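Local coordinates for pumilio homolog 23 (PDB 5WZJ), which binds a specific single-stranded sequence of 18S ribosomal RNA through a curved array of Pumilio repeats, and is thought to regulate translation and mRNA stability, at residues Lys21-Ile26 and Tyr62-Val67; Gly53-Ile58 and Cys81-Asn86; Thr70-Cys75 and Ser101-Ser106. All blocks are in the same frame, centred on the assembly; numbering follows the deposited sequence. Where two conformers were deposited one is given.

Interaction 1 (Lys21-Ile26 and Tyr62-Val67). With nucleotides of chain B.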
loop_
_atom_site.group_PDB
_atom_site.type_symbol
_atom_site.label_atom_id
_atom_site.label_comp_id
_atom_site.label_asym_id
_atom_site.label_seq_id
_atom_site.Cartn_x
_atom_site.Cartn_y
_atom_site.Cartn_z
ATOM N N LYS A 21 -10.348 -28.267 32.432
ATOM C CA LYS A 21 -11.173 -29.306 31.832
ATOM C C LYS A 21 -12.432 -28.707 31.219
ATOM O O LYS A 21 -12.826 -29.082 30.109
ATOM C CB LYS A 21 -11.526 -30.380 32.870
ATOM C CG LYS A 21 -12.353 -31.530 32.303
ATOM C CD LYS A 21 -11.973 -32.864 32.939
ATOM C CE LYS A 21 -12.719 -34.028 32.286
ATOM N NZ LYS A 21 -12.514 -34.074 30.796
ATOM N N TYR A 22 -13.055 -27.749 31.912
ATOM C CA TYR A 22 -14.285 -27.157 31.393
ATOM C C TYR A 22 -14.063 -26.539 30.017
ATOM O O TYR A 22 -14.780 -26.857 29.059
ATOM C CB TYR A 22 -14.840 -26.113 32.369
ATOM C CG TYR A 22 -16.054 -25.397 31.794
ATOM C CD1 TYR A 22 -17.294 -26.031 31.719
ATOM C CD2 TYR A 22 -15.947 -24.106 31.297
ATOM C CE1 TYR A 22 -18.405 -25.382 31.175
ATOM C CE2 TYR A 22 -17.043 -23.451 30.753
ATOM C CZ TYR A 22 -18.268 -24.087 30.693
ATOM O OH TYR A 22 -19.346 -23.417 30.154
ATOM N N PHE A 23 -13.055 -25.667 29.888
ATOM C CA PHE A 23 -12.865 -24.986 28.610
ATOM C C PHE A 23 -12.332 -25.921 27.532
ATOM O O PHE A 23 -12.674 -25.764 26.352
ATOM C CB PHE A 23 -11.959 -23.768 28.800
ATOM C CG PHE A 23 -12.641 -22.650 29.520
ATOM C CD1 PHE A 23 -13.589 -21.883 28.872
ATOM C CD2 PHE A 23 -12.392 -22.412 30.864
ATOM C CE1 PHE A 23 -14.251 -20.874 29.539
ATOM C CE2 PHE A 23 -13.044 -21.397 31.529
ATOM C CZ PHE A 23 -13.976 -20.628 30.865
ATOM N N SER A 24 -11.517 -26.907 27.908
ATOM C CA SER A 24 -11.039 -27.868 26.918
ATOM C C SER A 24 -12.182 -28.728 26.393
ATOM O O SER A 24 -12.219 -29.076 25.203
ATOM C CB SER A 24 -9.948 -28.744 27.525
ATOM O OG SER A 24 -9.565 -29.746 26.602
ATOM N N GLU A 25 -13.131 -29.073 27.265
ATOM C CA GLU A 25 -14.263 -29.879 26.822
ATOM C C GLU A 25 -15.182 -29.080 25.913
ATOM O O GLU A 25 -15.728 -29.617 24.943
ATOM C CB GLU A 25 -15.007 -30.421 28.038
ATOM C CG GLU A 25 -14.371 -31.683 28.604
ATOM C CD GLU A 25 -14.519 -32.861 27.640
ATOM O OE1 GLU A 25 -13.686 -33.015 26.717
ATOM O OE2 GLU A 25 -15.500 -33.618 27.782
ATOM N N ILE A 26 -15.347 -27.785 26.198
ATOM C CA ILE A 26 -16.062 -26.910 25.274
ATOM C C ILE A 26 -15.376 -26.910 23.911
ATOM O O ILE A 26 -16.023 -27.061 22.866
ATOM C CB ILE A 26 -16.157 -25.486 25.853
ATOM C CG1 ILE A 26 -16.988 -25.481 27.139
ATOM C CG2 ILE A 26 -16.760 -24.546 24.837
ATOM C CD1 ILE A 26 -18.423 -25.831 26.913
ATOM N N TYR A 62 -1.898 -19.405 28.429
ATOM C CA TYR A 62 -1.306 -19.682 27.125
ATOM C C TYR A 62 -2.095 -20.719 26.338
ATOM O O TYR A 62 -1.979 -20.759 25.111
ATOM C CB TYR A 62 0.158 -20.122 27.271
ATOM C CG TYR A 62 0.392 -21.557 27.752
ATOM C CD1 TYR A 62 0.136 -21.935 29.071
ATOM C CD2 TYR A 62 0.923 -22.513 26.893
ATOM C CE1 TYR A 62 0.379 -23.247 29.508
ATOM C CE2 TYR A 62 1.177 -23.812 27.314
ATOM C CZ TYR A 62 0.906 -24.179 28.623
ATOM O OH TYR A 62 1.156 -25.492 29.023
ATOM N N ILE A 63 -2.901 -21.542 26.997
ATOM C CA ILE A 63 -3.743 -22.509 26.299
ATOM C C ILE A 63 -5.186 -22.024 26.205
ATOM O O ILE A 63 -5.765 -21.970 25.120
ATOM C CB ILE A 63 -3.642 -23.895 26.980
ATOM C CG1 ILE A 63 -2.293 -24.529 26.599
ATOM C CG2 ILE A 63 -4.848 -24.783 26.589
ATOM C CD1 ILE A 63 -1.967 -25.804 27.300
ATOM N N ILE A 64 -5.776 -21.616 27.328
ATOM C CA ILE A 64 -7.205 -21.330 27.306
ATOM C C ILE A 64 -7.524 -20.044 26.546
ATOM O O ILE A 64 -8.656 -19.882 26.075
ATOM C CB ILE A 64 -7.747 -21.289 28.743
ATOM C CG1 ILE A 64 -7.345 -22.589 29.466
ATOM C CG2 ILE A 64 -9.277 -21.139 28.742
ATOM C CD1 ILE A 64 -7.659 -22.539 30.967
ATOM N N SER A 65 -6.551 -19.136 26.398
ATOM C CA SER A 65 -6.783 -17.910 25.629
ATOM C C SER A 65 -7.345 -18.234 24.251
ATOM O O SER A 65 -8.246 -17.548 23.755
ATOM C CB SER A 65 -5.485 -17.111 25.495
ATOM O OG SER A 65 -4.460 -17.882 24.861
ATOM N N HIS A 66 -6.861 -19.318 23.645
ATOM C CA HIS A 66 -7.333 -19.717 22.325
ATOM C C HIS A 66 -8.800 -20.142 22.364
ATOM O O HIS A 66 -9.561 -19.836 21.441
ATOM C CB HIS A 66 -6.445 -20.844 21.781
ATOM C CG HIS A 66 -5.030 -20.423 21.534
ATOM N ND1 HIS A 66 -4.584 -19.986 20.303
ATOM C CD2 HIS A 66 -3.968 -20.326 22.374
ATOM C CE1 HIS A 66 -3.306 -19.665 20.387
ATOM N NE2 HIS A 66 -2.912 -19.847 21.636
ATOM N N VAL A 67 -9.212 -20.853 23.419
ATOM C CA VAL A 67 -10.620 -21.225 23.549
ATOM C C VAL A 67 -11.479 -19.981 23.724
ATOM O O VAL A 67 -12.547 -19.855 23.116
ATOM C CB VAL A 67 -10.809 -22.209 24.720
ATOM C CG1 VAL A 67 -12.279 -22.560 24.885
ATOM C CG2 VAL A 67 -9.971 -23.469 24.484
ATOM P P G B 11 5.494 -13.335 20.583
ATOM O OP1 G B 11 6.123 -12.290 21.427
ATOM O OP2 G B 11 6.328 -14.216 19.733
ATOM O "O5'" G B 11 4.638 -14.198 21.597
ATOM C "C5'" G B 11 4.169 -15.502 21.284
ATOM C "C4'" G B 11 3.067 -15.882 22.244
ATOM O "O4'" G B 11 1.810 -15.370 21.722
ATOM C "C3'" G B 11 2.858 -17.379 22.470
ATOM O "O3'" G B 11 2.363 -17.593 23.799
ATOM C "C2'" G B 11 1.748 -17.699 21.490
ATOM O "O2'" G B 11 1.014 -18.861 21.814
ATOM C "C1'" G B 11 0.892 -16.430 21.592
ATOM N N9 G B 11 0.049 -16.217 20.413
ATOM C C8 G B 11 0.462 -15.992 19.112
ATOM N N7 G B 11 -0.539 -15.915 18.264
ATOM C C5 G B 11 -1.675 -16.110 19.049
ATOM C C6 G B 11 -3.048 -16.138 18.696
ATOM O O6 G B 11 -3.548 -15.994 17.578
ATOM N N1 G B 11 -3.865 -16.385 19.805
ATOM C C2 G B 11 -3.415 -16.560 21.098
ATOM N N2 G B 11 -4.350 -16.773 22.045
ATOM N N3 G B 11 -2.136 -16.530 21.442
ATOM C C4 G B 11 -1.329 -16.310 20.378
#
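F23, on helix 17-31, meets I64 and V67, which stand one turn apart on helix 64-74; the side-chain packing is apolar, and V67 also leans on a carbonyl oxygen. I64 CG2 lies 3.8 Å from F23 CB and equally near F23 CG, so it bears on the root of the phenyl ring at an oblique slant. The isoleucine runs roughly perpendicular to the phenylalanine side chain. V67 meets F23 from the next turn: its CG1, anti to the backbone N (chi1 178°), reaches across to the backbone, 3.5 Å from F23 O, and also touches F23 CB at 4.1 Å. Within its own helix the phenyl ring is backed by Y22, whose CD2 lies over the centre of one face. Farther out, I58 of helix 55-59 touches both F23 and I64, and L71 packs against F23 and I26, extending the apolar layer around the contact.

The other side of helix 64-74 faces the RNA. S65 OG accepts a hydrogen bond of 3.0 Å from N2 of guanosine 11 of chain B, and it is also hydrogen-bonded to D61 O, which probably fixes its direction. H66 lays its imidazole on the base, with N2 of the same nucleotide of chain B 3.4 Å above the centre of one ring face. This is the recognition-helix arrangement of Pumilio repeats. One short helix thus divides its chemistry, burying aliphatic groups against the N-terminal helix while presenting a hydroxyl and a flat ring to the guanine.

Interaction 2 (Gly53-Ile58 and Cys81-Asn86)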
loop_
_atom_site.group_PDB
_atom_site.type_symbol
_atom_site.label_atom_id
_atom_site.label_comp_id
_atom_site.label_asym_id
_atom_site.label_seq_id
_atom_site.Cartn_x
_atom_site.Cartn_y
_atom_site.Cartn_z
ATOM N N GLY A 53 -15.203 -12.684 36.923
ATOM C CA GLY A 53 -14.299 -12.590 38.052
ATOM C C GLY A 53 -12.899 -13.117 37.817
ATOM O O GLY A 53 -12.071 -13.061 38.734
ATOM N N ARG A 54 -12.601 -13.642 36.632
ATOM C CA ARG A 54 -11.250 -14.112 36.351
ATOM C C ARG A 54 -10.932 -13.936 34.876
ATOM O O ARG A 54 -10.221 -14.749 34.275
ATOM C CB ARG A 54 -11.067 -15.563 36.774
ATOM C CG ARG A 54 -12.267 -16.388 36.519
ATOM C CD ARG A 54 -12.117 -17.716 37.194
ATOM N NE ARG A 54 -12.970 -18.705 36.558
ATOM C CZ ARG A 54 -12.802 -20.015 36.683
ATOM N NH1 ARG A 54 -11.807 -20.487 37.425
ATOM N NH2 ARG A 54 -13.625 -20.849 36.059
ATOM N N GLU A 55 -11.474 -12.872 34.282
ATOM C CA GLU A 55 -11.218 -12.574 32.881
ATOM C C GLU A 55 -9.722 -12.494 32.581
ATOM O O GLU A 55 -9.261 -13.026 31.568
ATOM C CB GLU A 55 -11.922 -11.270 32.506
ATOM C CG GLU A 55 -13.448 -11.369 32.522
ATOM C CD GLU A 55 -14.067 -11.126 33.900
ATOM O OE1 GLU A 55 -13.330 -11.039 34.910
ATOM O OE2 GLU A 55 -15.307 -11.032 33.961
ATOM N N TYR A 56 -8.946 -11.846 33.453
ATOM C CA TYR A 56 -7.522 -11.685 33.165
ATOM C C TYR A 56 -6.812 -13.031 33.159
ATOM O O TYR A 56 -6.018 -13.323 32.254
ATOM C CB TYR A 56 -6.850 -10.743 34.174
ATOM C CG TYR A 56 -5.339 -10.727 33.996
ATOM C CD1 TYR A 56 -4.754 -9.978 32.986
ATOM C CD2 TYR A 56 -4.507 -11.488 34.813
ATOM C CE1 TYR A 56 -3.379 -9.971 32.802
ATOM C CE2 TYR A 56 -3.127 -11.490 34.630
ATOM C CZ TYR A 56 -2.576 -10.729 33.622
ATOM O OH TYR A 56 -1.220 -10.718 33.416
ATOM N N GLU A 57 -7.075 -13.853 34.181
ATOM C CA GLU A 57 -6.400 -15.139 34.308
ATOM C C GLU A 57 -6.725 -16.038 33.128
ATOM O O GLU A 57 -5.843 -16.712 32.584
ATOM C CB GLU A 57 -6.807 -15.817 35.625
ATOM C CG GLU A 57 -6.344 -15.127 36.898
ATOM C CD GLU A 57 -6.992 -13.770 37.145
ATOM O OE1 GLU A 57 -8.111 -13.526 36.645
ATOM O OE2 GLU A 57 -6.367 -12.937 37.838
ATOM N N ILE A 58 -7.984 -16.053 32.701
ATOM C CA ILE A 58 -8.341 -16.954 31.612
ATOM C C ILE A 58 -7.842 -16.421 30.269
ATOM O O ILE A 58 -7.312 -17.182 29.444
ATOM C CB ILE A 58 -9.858 -17.201 31.614
ATOM C CG1 ILE A 58 -10.220 -18.007 32.868
ATOM C CG2 ILE A 58 -10.278 -17.946 30.328
ATOM C CD1 ILE A 58 -11.652 -17.920 33.269
ATOM N N CYS A 81 -21.007 -8.210 24.708
ATOM C CA CYS A 81 -20.960 -6.931 25.413
ATOM C C CYS A 81 -20.862 -7.124 26.914
ATOM O O CYS A 81 -20.187 -6.346 27.603
ATOM C CB CYS A 81 -22.188 -6.090 25.053
ATOM S SG CYS A 81 -22.154 -5.590 23.331
ATOM N N SER A 82 -21.523 -8.150 27.445
ATOM C CA SER A 82 -21.400 -8.441 28.868
ATOM C C SER A 82 -19.971 -8.841 29.224
ATOM O O SER A 82 -19.453 -8.445 30.275
ATOM C CB SER A 82 -22.388 -9.541 29.262
ATOM O OG SER A 82 -23.715 -9.165 28.938
ATOM N N PHE A 83 -19.314 -9.619 28.359
ATOM C CA PHE A 83 -17.924 -9.980 28.615
ATOM C C PHE A 83 -17.038 -8.743 28.611
ATOM O O PHE A 83 -16.191 -8.564 29.490
ATOM C CB PHE A 83 -17.406 -10.983 27.586
ATOM C CG PHE A 83 -15.928 -11.219 27.704
ATOM C CD1 PHE A 83 -15.441 -12.144 28.611
ATOM C CD2 PHE A 83 -15.021 -10.464 26.963
ATOM C CE1 PHE A 83 -14.088 -12.341 28.755
ATOM C CE2 PHE A 83 -13.664 -10.661 27.107
ATOM C CZ PHE A 83 -13.198 -11.604 27.999
ATOM N N ILE A 84 -17.216 -7.886 27.607
ATOM C CA ILE A 84 -16.433 -6.659 27.513
ATOM C C ILE A 84 -16.668 -5.775 28.730
ATOM O O ILE A 84 -15.721 -5.229 29.314
ATOM C CB ILE A 84 -16.776 -5.925 26.207
ATOM C CG1 ILE A 84 -16.290 -6.742 25.003
ATOM C CG2 ILE A 84 -16.219 -4.507 26.237
ATOM C CD1 ILE A 84 -16.687 -6.147 23.635
ATOM N N ARG A 85 -17.934 -5.626 29.137
ATOM C CA ARG A 85 -18.248 -4.801 30.297
ATOM C C ARG A 85 -17.618 -5.367 31.559
ATOM O O ARG A 85 -17.047 -4.620 32.365
ATOM C CB ARG A 85 -19.766 -4.679 30.463
ATOM C CG ARG A 85 -20.195 -4.024 31.779
ATOM C CD ARG A 85 -21.691 -3.696 31.820
ATOM N NE ARG A 85 -22.529 -4.893 31.810
ATOM C CZ ARG A 85 -23.163 -5.361 30.735
ATOM N NH1 ARG A 85 -23.066 -4.731 29.565
ATOM N NH2 ARG A 85 -23.903 -6.461 30.831
ATOM N N ASN A 86 -17.698 -6.690 31.745
ATOM C CA ASN A 86 -17.157 -7.306 32.954
ATOM C C ASN A 86 -15.634 -7.341 32.956
ATOM O O ASN A 86 -15.030 -7.443 34.025
ATOM C CB ASN A 86 -17.695 -8.732 33.123
ATOM C CG ASN A 86 -19.173 -8.761 33.535
ATOM O OD1 ASN A 86 -20.009 -9.398 32.885
ATOM N ND2 ASN A 86 -19.491 -8.071 34.621
#
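E55 reaches over from the first turn of helix 55-59 to F83 and N86 of helix 77-87. The buried, apolar part is the aliphatic stem of the glutamate against the phenyl ring: E55 CG lies 3.9 Å from F83 CE1 and approaches obliquely, the two side chains running past one another head to tail. The phenylalanine gets there by swinging its ring outward from the helix, CG anti to the backbone N (chi1 172°), and the same ring is buried further by L72 of helix 64-74 and by T51. The carboxylate and ring planes are inclined at 54°, so the acid group does not lie flat on the aromatic.

On the solvent side lies a polar rim at the exposed N86, which no bond between the two segments holds. A bend at chi2 (86°) folds the end of E55 away from the ring, setting OE2 3.4 Å from CB of N86. A weak hydrogen bond of 3.4 Å from the backbone N of G53 to E55 OE2 ties the acid back to the loop leading into its own helix, where R54 takes the N-cap position. R54 itself points elsewhere, its NH1 hydrogen-bonded to T19 OG1.

The contact therefore joins helix 55-59 to helix 77-87, where Pumilio repeat 1 gives way to repeat 2, through an amphipathic side chain. Its methylene part supplies apolar contact at the buried end, whereas the carboxylate meets no charged partner across the two segments, and the first-turn position of E55 would probably favour its negative form.

Interaction 3 (Thr70-Cys75 and Ser101-Ser106). With nucleotides of chain B.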
loop_
_atom_site.group_PDB
_atom_site.type_symbol
_atom_site.label_atom_id
_atom_site.label_comp_id
_atom_site.label_asym_id
_atom_site.label_seq_id
_atom_site.Cartn_x
_atom_site.Cartn_y
_atom_site.Cartn_z
ATOM N N THR A 70 -12.328 -18.386 20.519
ATOM C CA THR A 70 -13.413 -19.099 19.861
ATOM C C THR A 70 -14.759 -18.710 20.454
ATOM O O THR A 70 -15.715 -18.452 19.715
ATOM C CB THR A 70 -13.189 -20.611 19.986
ATOM O OG1 THR A 70 -11.912 -20.947 19.427
ATOM C CG2 THR A 70 -14.289 -21.384 19.249
ATOM N N LEU A 71 -14.850 -18.640 21.787
ATOM C CA LEU A 71 -16.111 -18.259 22.428
ATOM C C LEU A 71 -16.541 -16.844 22.035
ATOM O O LEU A 71 -17.724 -16.589 21.770
ATOM C CB LEU A 71 -15.970 -18.365 23.943
ATOM C CG LEU A 71 -15.540 -19.744 24.459
ATOM C CD1 LEU A 71 -15.412 -19.706 25.954
ATOM C CD2 LEU A 71 -16.541 -20.811 24.030
ATOM N N LEU A 72 -15.598 -15.905 22.000
ATOM C CA LEU A 72 -15.965 -14.519 21.729
ATOM C C LEU A 72 -16.426 -14.334 20.292
ATOM O O LEU A 72 -17.327 -13.530 20.031
ATOM C CB LEU A 72 -14.784 -13.595 22.036
ATOM C CG LEU A 72 -14.473 -13.438 23.524
ATOM C CD1 LEU A 72 -13.122 -12.760 23.742
ATOM C CD2 LEU A 72 -15.575 -12.640 24.201
ATOM N N GLU A 73 -15.836 -15.071 19.352
ATOM C CA GLU A 73 -16.241 -14.965 17.957
ATOM C C GLU A 73 -17.461 -15.819 17.631
ATOM O O GLU A 73 -18.023 -15.677 16.540
ATOM C CB GLU A 73 -15.063 -15.331 17.037
ATOM C CG GLU A 73 -13.895 -14.275 17.024
ATOM C CD GLU A 73 -12.531 -14.851 16.567
ATOM O OE1 GLU A 73 -11.513 -14.102 16.560
ATOM O OE2 GLU A 73 -12.470 -16.064 16.227
ATOM N N GLY A 74 -17.902 -16.684 18.545
ATOM C CA GLY A 74 -19.040 -17.543 18.271
ATOM C C GLY A 74 -20.304 -17.135 19.003
ATOM O O GLY A 74 -21.392 -17.639 18.706
ATOM N N CYS A 75 -20.179 -16.221 19.965
ATOM C CA CYS A 75 -21.300 -15.859 20.815
ATOM C C CYS A 75 -22.122 -14.757 20.151
ATOM O O CYS A 75 -21.760 -14.217 19.102
ATOM C CB CYS A 75 -20.808 -15.413 22.191
ATOM S SG CYS A 75 -19.993 -13.764 22.180
ATOM N N SER A 101 -3.741 -10.387 24.268
ATOM C CA SER A 101 -3.994 -9.400 23.221
ATOM C C SER A 101 -4.817 -9.991 22.075
ATOM O O SER A 101 -5.599 -9.273 21.437
ATOM C CB SER A 101 -2.672 -8.827 22.701
ATOM O OG SER A 101 -1.803 -9.843 22.225
ATOM N N HIS A 102 -4.653 -11.284 21.789
ATOM C CA HIS A 102 -5.458 -11.894 20.734
ATOM C C HIS A 102 -6.897 -12.117 21.197
ATOM O O HIS A 102 -7.825 -12.062 20.380
ATOM C CB HIS A 102 -4.796 -13.200 20.268
ATOM C CG HIS A 102 -3.392 -12.999 19.781
ATOM N ND1 HIS A 102 -3.095 -12.711 18.464
ATOM C CD2 HIS A 102 -2.210 -12.983 20.447
ATOM C CE1 HIS A 102 -1.790 -12.528 18.340
ATOM N NE2 HIS A 102 -1.231 -12.690 19.528
ATOM N N VAL A 103 -7.094 -12.356 22.496
ATOM C CA VAL A 103 -8.441 -12.390 23.063
ATOM C C VAL A 103 -9.104 -11.021 22.928
ATOM O O VAL A 103 -10.269 -10.909 22.526
ATOM C CB VAL A 103 -8.384 -12.836 24.538
ATOM C CG1 VAL A 103 -9.742 -12.632 25.204
ATOM C CG2 VAL A 103 -7.908 -14.306 24.662
ATOM N N ALA A 104 -8.379 -9.960 23.292
ATOM C CA ALA A 104 -8.923 -8.612 23.148
ATOM C C ALA A 104 -9.284 -8.314 21.690
ATOM O O ALA A 104 -10.344 -7.747 21.404
ATOM C CB ALA A 104 -7.916 -7.586 23.678
ATOM N N GLU A 105 -8.425 -8.705 20.751
ATOM C CA GLU A 105 -8.730 -8.434 19.348
ATOM C C GLU A 105 -9.886 -9.293 18.844
ATOM O O GLU A 105 -10.648 -8.850 17.972
ATOM C CB GLU A 105 -7.491 -8.655 18.482
ATOM C CG GLU A 105 -6.414 -7.577 18.630
ATOM C CD GLU A 105 -5.344 -7.691 17.542
ATOM O OE1 GLU A 105 -4.222 -8.137 17.846
ATOM O OE2 GLU A 105 -5.629 -7.346 16.376
ATOM N N SER A 106 -10.031 -10.521 19.363
ATOM C CA SER A 106 -11.195 -11.330 19.008
ATOM C C SER A 106 -12.477 -10.673 19.498
ATOM O O SER A 106 -13.506 -10.726 18.816
ATOM C CB SER A 106 -11.065 -12.752 19.577
ATOM O OG SER A 106 -10.157 -13.529 18.796
ATOM P P G B 11 5.494 -13.335 20.583
ATOM O OP1 G B 11 6.123 -12.290 21.427
ATOM O OP2 G B 11 6.328 -14.216 19.733
ATOM O "O5'" G B 11 4.638 -14.198 21.597
ATOM C "C5'" G B 11 4.169 -15.502 21.284
ATOM C "C4'" G B 11 3.067 -15.882 22.244
ATOM O "O4'" G B 11 1.810 -15.370 21.722
ATOM C "C3'" G B 11 2.858 -17.379 22.470
ATOM O "O3'" G B 11 2.363 -17.593 23.799
ATOM C "C2'" G B 11 1.748 -17.699 21.490
ATOM O "O2'" G B 11 1.014 -18.861 21.814
ATOM C "C1'" G B 11 0.892 -16.430 21.592
ATOM N N9 G B 11 0.049 -16.217 20.413
ATOM C C8 G B 11 0.462 -15.992 19.112
ATOM N N7 G B 11 -0.539 -15.915 18.264
ATOM C C5 G B 11 -1.675 -16.110 19.049
ATOM C C6 G B 11 -3.048 -16.138 18.696
ATOM O O6 G B 11 -3.548 -15.994 17.578
ATOM N N1 G B 11 -3.865 -16.385 19.805
ATOM C C2 G B 11 -3.415 -16.560 21.098
ATOM N N2 G B 11 -4.350 -16.773 22.045
ATOM N N3 G B 11 -2.136 -16.530 21.442
ATOM C C4 G B 11 -1.329 -16.310 20.378
ATOM P P G B 10 6.799 -9.839 15.100
ATOM O OP1 G B 10 8.122 -10.457 15.300
ATOM O OP2 G B 10 5.999 -10.089 13.886
ATOM O "O5'" G B 10 5.850 -10.253 16.313
ATOM C "C5'" G B 10 6.201 -9.995 17.667
ATOM C "C4'" G B 10 5.138 -10.524 18.603
ATOM O "O4'" G B 10 3.908 -9.782 18.364
ATOM C "C3'" G B 10 4.786 -12.006 18.413
ATOM O "O3'" G B 10 4.404 -12.597 19.658
ATOM C "C2'" G B 10 3.559 -11.942 17.521
ATOM O "O2'" G B 10 2.708 -13.064 17.600
ATOM C "C1'" G B 10 2.870 -10.682 18.045
ATOM N N9 G B 10 1.969 -10.105 17.049
ATOM C C8 G B 10 2.242 -9.973 15.697
ATOM N N7 G B 10 1.221 -9.514 15.033
ATOM C C5 G B 10 0.220 -9.353 15.987
ATOM C C6 G B 10 -1.106 -8.872 15.850
ATOM O O6 G B 10 -1.668 -8.493 14.825
ATOM N N1 G B 10 -1.785 -8.860 17.063
ATOM C C2 G B 10 -1.255 -9.250 18.268
ATOM N N2 G B 10 -2.064 -9.158 19.342
ATOM N N3 G B 10 -0.018 -9.698 18.404
ATOM C C4 G B 10 0.657 -9.727 17.236
#
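L72 and E73 carry the contact on helix 64-74, meeting V103 and S106 of helix 100-112. T70 turns from the neighbouring helix, its OG1 hydrogen-bonded to H66 O, and L71 is buried against helix 17-31. L72 points across: CD1 lies 3.6 Å from V103 O and 3.7 Å from V103 CG1, the leucine lying crosswise to the valine. Next comes E73, whose chain, extended beyond CG, carries its carboxylate alongside S106. There S106 OG donates a hydrogen bond of 2.7 Å to E73 OE1, arriving from above the carboxylate plane, 57° out of it. S106 OG is also hydrogen-bonded to Q69 NE2, so two groups of helix 64-74 hold one hydroxyl. The short helical segments run nearly parallel, their axes 9.2 Å apart and 6° from parallel, as expected for equivalent helices of successive Pumilio repeats.

From the same helix 100-112, S101, H102 and E105 face the RNA. E105 OE1 takes both N1 and N2 of guanosine 10 of chain B, the N1 bond being 2.7 Å long, and S101 OG accepts a further bond of 3.0 Å from N2 of that nucleotide of chain B. This serine and glutamate read the Watson-Crick edge of guanine, the classical Pumilio pairing, and a salt bridge from R154 NE to E105 OE2 probably holds the acid in this orientation. H102 is inserted between the bases, guanosine 11 of chain B over one face and guanosine 10 of chain B over the opposite one. Parallel stacking of the helices is consistent with a regular spacing of the base-reading side chains, and the S106-E73 bond joins the two helices away from the RNA-contacting residues.

Overall arrangement
The three contacts form one continuous layer at the N-terminal end of the superhelix. Helix 64-74 is common to interactions 1 and 3, whose centres lie about 12 Å apart: one joins it to the N-terminal helix, the other to the next repeat. I58 CG2, from interaction 2, touches I64 CG2 of interaction 1 at 3.7 Å, and F83 CD2 meets L72 CD2 of interaction 3 at 3.6 Å. V103 CG2 comes to 3.4 Å from S65 O, linking the two recognition helices. Interactions 1 and 3 both reach guanosine 11 of chain B, whereas interaction 2 stays behind them, its nearest atom about 8 Å from the RNA.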